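Local coordinates for envelope polyprotein (Puumala orthohantavirus, PDB 5FXU), which supplies the Gn glycoprotein ectodomain, part of the antigenic surface of the hantavirus envelope and probably involved in cell entry, at residues T295-A300 with I328-H333. Residues are numbered along the deposited sequence; the frame is centred on the assembly and turned at random.
Sequences TIQGVA and IMEGNH. With NAG (2-acetamido-2-deoxy-beta-D-glucopyranose), chain D.
Val299 and Ile328 join as a hydrogen-bonded antiparallel pair at the edge of a small three-stranded sheet in the Gn head, where strand 296-302 meets the short strand 327-329. Both backbone bonds of the pair are formed, Val299 N to Ile328 O at 2.9 Å and Ile328 N to Val299 O at 2.8 Å, and the two side chains lie on the same face. One step along, Gly298 and Met329 make a non-hydrogen-bonded pair with CA atoms 4.2 Å apart; Gly298 CA lies only 3.2 Å from Ile328 O, and the strands run close here. The ladder then gains one more rung beyond the regular strand, from Glu330 N to Gln297 O (2.9 Å). The side chains of the same two residues add a second link. Gln297 and Glu330 run alongside each other in the same direction, with Gln297 CG against Glu330 CB at 3.7 Å. Gln297 NE2 gives a hydrogen to the anti lone pair of Glu330 OE1 (2.9 Å), nearly in its own amide plane, while amide and carboxylate are turned 59° apart. The bend of the Glu330 chain at chi2 (62°) leaves OE2 to accept from Asn332 N (3.0 Å), again on the anti side, so both carboxylate oxygens are engaged and Glu330 ties strand 296-302 to the loop that carries the N-linked glycan on Asn332. On the other face, Ile296 CD1 approaches Met329 CB. Strand 278-285 flanks 296-302 across the sheet, Thr340 at the start of strand 340-354 touches Ile296 and Met329, and Trp60 of strand 54-64 packs on Ile296.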
loop_
_atom_site.group_PDB
_atom_site.type_symbol
_atom_site.label_atom_id
_atom_site.label_comp_id
_atom_site.label_asym_id
_atom_site.label_seq_id
_atom_site.Cartn_x
_atom_site.Cartn_y
_atom_site.Cartn_z
ATOM N N THR A 295 -5.279 12.581 -18.967
ATOM C CA THR A 295 -5.500 11.161 -18.688
ATOM C C THR A 295 -5.754 10.877 -17.222
ATOM O O THR A 295 -5.971 9.736 -16.847
ATOM C CB THR A 295 -4.286 10.342 -19.153
ATOM O OG1 THR A 295 -3.104 10.838 -18.518
ATOM C CG2 THR A 295 -4.129 10.444 -20.669
ATOM N N ILE A 296 -5.752 11.913 -16.396
ATOM C CA ILE A 296 -5.918 11.759 -14.952
ATOM C C ILE A 296 -6.660 12.959 -14.371
ATOM O O ILE A 296 -6.536 14.063 -14.880
ATOM C CB ILE A 296 -4.540 11.558 -14.260
ATOM C CG1 ILE A 296 -4.726 10.991 -12.847
ATOM C CG2 ILE A 296 -3.702 12.841 -14.283
ATOM C CD1 ILE A 296 -3.435 10.745 -12.122
ATOM N N GLN A 297 -7.442 12.720 -13.326
ATOM C CA GLN A 297 -8.077 13.794 -12.571
ATOM C C GLN A 297 -7.971 13.542 -11.078
ATOM O O GLN A 297 -7.589 12.458 -10.626
ATOM C CB GLN A 297 -9.553 13.951 -12.969
ATOM C CG GLN A 297 -10.418 12.802 -12.504
ATOM C CD GLN A 297 -11.832 12.827 -13.076
ATOM O OE1 GLN A 297 -12.072 13.374 -14.136
ATOM N NE2 GLN A 297 -12.763 12.181 -12.384
ATOM N N GLY A 298 -8.338 14.554 -10.317
ATOM C CA GLY A 298 -8.282 14.458 -8.887
ATOM C C GLY A 298 -8.754 15.727 -8.246
ATOM O O GLY A 298 -9.298 16.591 -8.919
ATOM N N VAL A 299 -8.511 15.844 -6.947
ATOM C CA VAL A 299 -8.893 17.003 -6.161
ATOM C C VAL A 299 -7.667 17.594 -5.503
ATOM O O VAL A 299 -6.972 16.940 -4.723
ATOM C CB VAL A 299 -9.914 16.598 -5.107
ATOM C CG1 VAL A 299 -10.251 17.763 -4.185
ATOM C CG2 VAL A 299 -11.177 16.106 -5.800
ATOM N N ALA A 300 -7.405 18.844 -5.839
ATOM C CA ALA A 300 -6.335 19.604 -5.241
ATOM C C ALA A 300 -6.699 19.943 -3.812
ATOM O O ALA A 300 -7.847 20.301 -3.526
ATOM C CB ALA A 300 -6.095 20.888 -6.024
ATOM N N ILE A 328 -5.419 14.649 -4.336
ATOM C CA ILE A 328 -6.028 13.345 -4.111
ATOM C C ILE A 328 -6.440 12.819 -5.482
ATOM O O ILE A 328 -7.461 13.270 -6.030
ATOM C CB ILE A 328 -7.254 13.431 -3.189
ATOM C CG1 ILE A 328 -6.853 14.057 -1.859
ATOM C CG2 ILE A 328 -7.863 12.021 -2.964
ATOM C CD1 ILE A 328 -8.017 14.499 -1.016
ATOM N N MET A 329 -5.643 11.903 -6.042
ATOM C CA MET A 329 -5.936 11.362 -7.368
ATOM C C MET A 329 -7.257 10.546 -7.359
ATOM O O MET A 329 -7.671 9.981 -6.333
ATOM C CB MET A 329 -4.733 10.612 -7.986
ATOM C CG MET A 329 -4.313 9.368 -7.247
ATOM S SD MET A 329 -2.810 8.741 -8.013
ATOM C CE MET A 329 -1.695 9.152 -6.686
ATOM N N GLU A 330 -7.975 10.588 -8.477
ATOM C CA GLU A 330 -9.295 9.968 -8.572
ATOM C C GLU A 330 -9.162 8.469 -8.317
ATOM O O GLU A 330 -8.492 7.774 -9.067
ATOM C CB GLU A 330 -9.888 10.203 -9.964
ATOM C CG GLU A 330 -11.270 9.587 -10.216
ATOM C CD GLU A 330 -12.293 10.188 -9.282
ATOM O OE1 GLU A 330 -12.861 11.270 -9.607
ATOM O OE2 GLU A 330 -12.457 9.621 -8.185
ATOM N N GLY A 331 -9.795 7.990 -7.256
ATOM C CA GLY A 331 -9.878 6.557 -6.982
ATOM C C GLY A 331 -11.288 5.977 -6.881
ATOM O O GLY A 331 -11.437 4.779 -6.589
ATOM N N ASN A 332 -12.313 6.807 -7.123
ATOM C CA ASN A 332 -13.716 6.371 -7.073
ATOM C C ASN A 332 -13.952 5.374 -8.216
ATOM O O ASN A 332 -13.842 5.716 -9.391
ATOM C CB ASN A 332 -14.659 7.598 -7.126
ATOM C CG ASN A 332 -16.133 7.245 -7.213
ATOM O OD1 ASN A 332 -16.521 6.075 -7.240
ATOM N ND2 ASN A 332 -16.972 8.288 -7.266
ATOM N N HIS A 333 -14.249 4.128 -7.846
ATOM C CA HIS A 333 -14.427 3.036 -8.817
ATOM C C HIS A 333 -15.686 3.139 -9.692
ATOM O O HIS A 333 -15.737 2.538 -10.778
ATOM C CB HIS A 333 -14.384 1.688 -8.101
ATOM C CG HIS A 333 -13.070 1.420 -7.436
ATOM N ND1 HIS A 333 -11.932 1.102 -8.144
ATOM C CD2 HIS A 333 -12.703 1.464 -6.140
ATOM C CE1 HIS A 333 -10.924 0.942 -7.307
ATOM N NE2 HIS A 333 -11.365 1.161 -6.084
HETATM C C1 NAG D . -18.403 8.174 -7.404
HETATM C C2 NAG D . -19.055 9.280 -6.607
HETATM C C3 NAG D . -20.566 9.225 -6.790
HETATM C C4 NAG D . -20.921 9.418 -8.262
HETATM C C5 NAG D . -20.135 8.417 -9.115
HETATM C C6 NAG D . -20.282 8.726 -10.602
HETATM C C7 NAG D . -17.989 9.998 -4.482
HETATM C C8 NAG D . -17.522 11.303 -5.066
HETATM N N2 NAG D . -18.683 9.118 -5.216
HETATM O O3 NAG D . -21.164 10.244 -5.983
HETATM O O4 NAG D . -22.326 9.175 -8.446
HETATM O O5 NAG D . -18.739 8.414 -8.777
HETATM O O6 NAG D . -19.617 9.956 -10.900
HETATM O O7 NAG D . -17.744 9.730 -3.323
#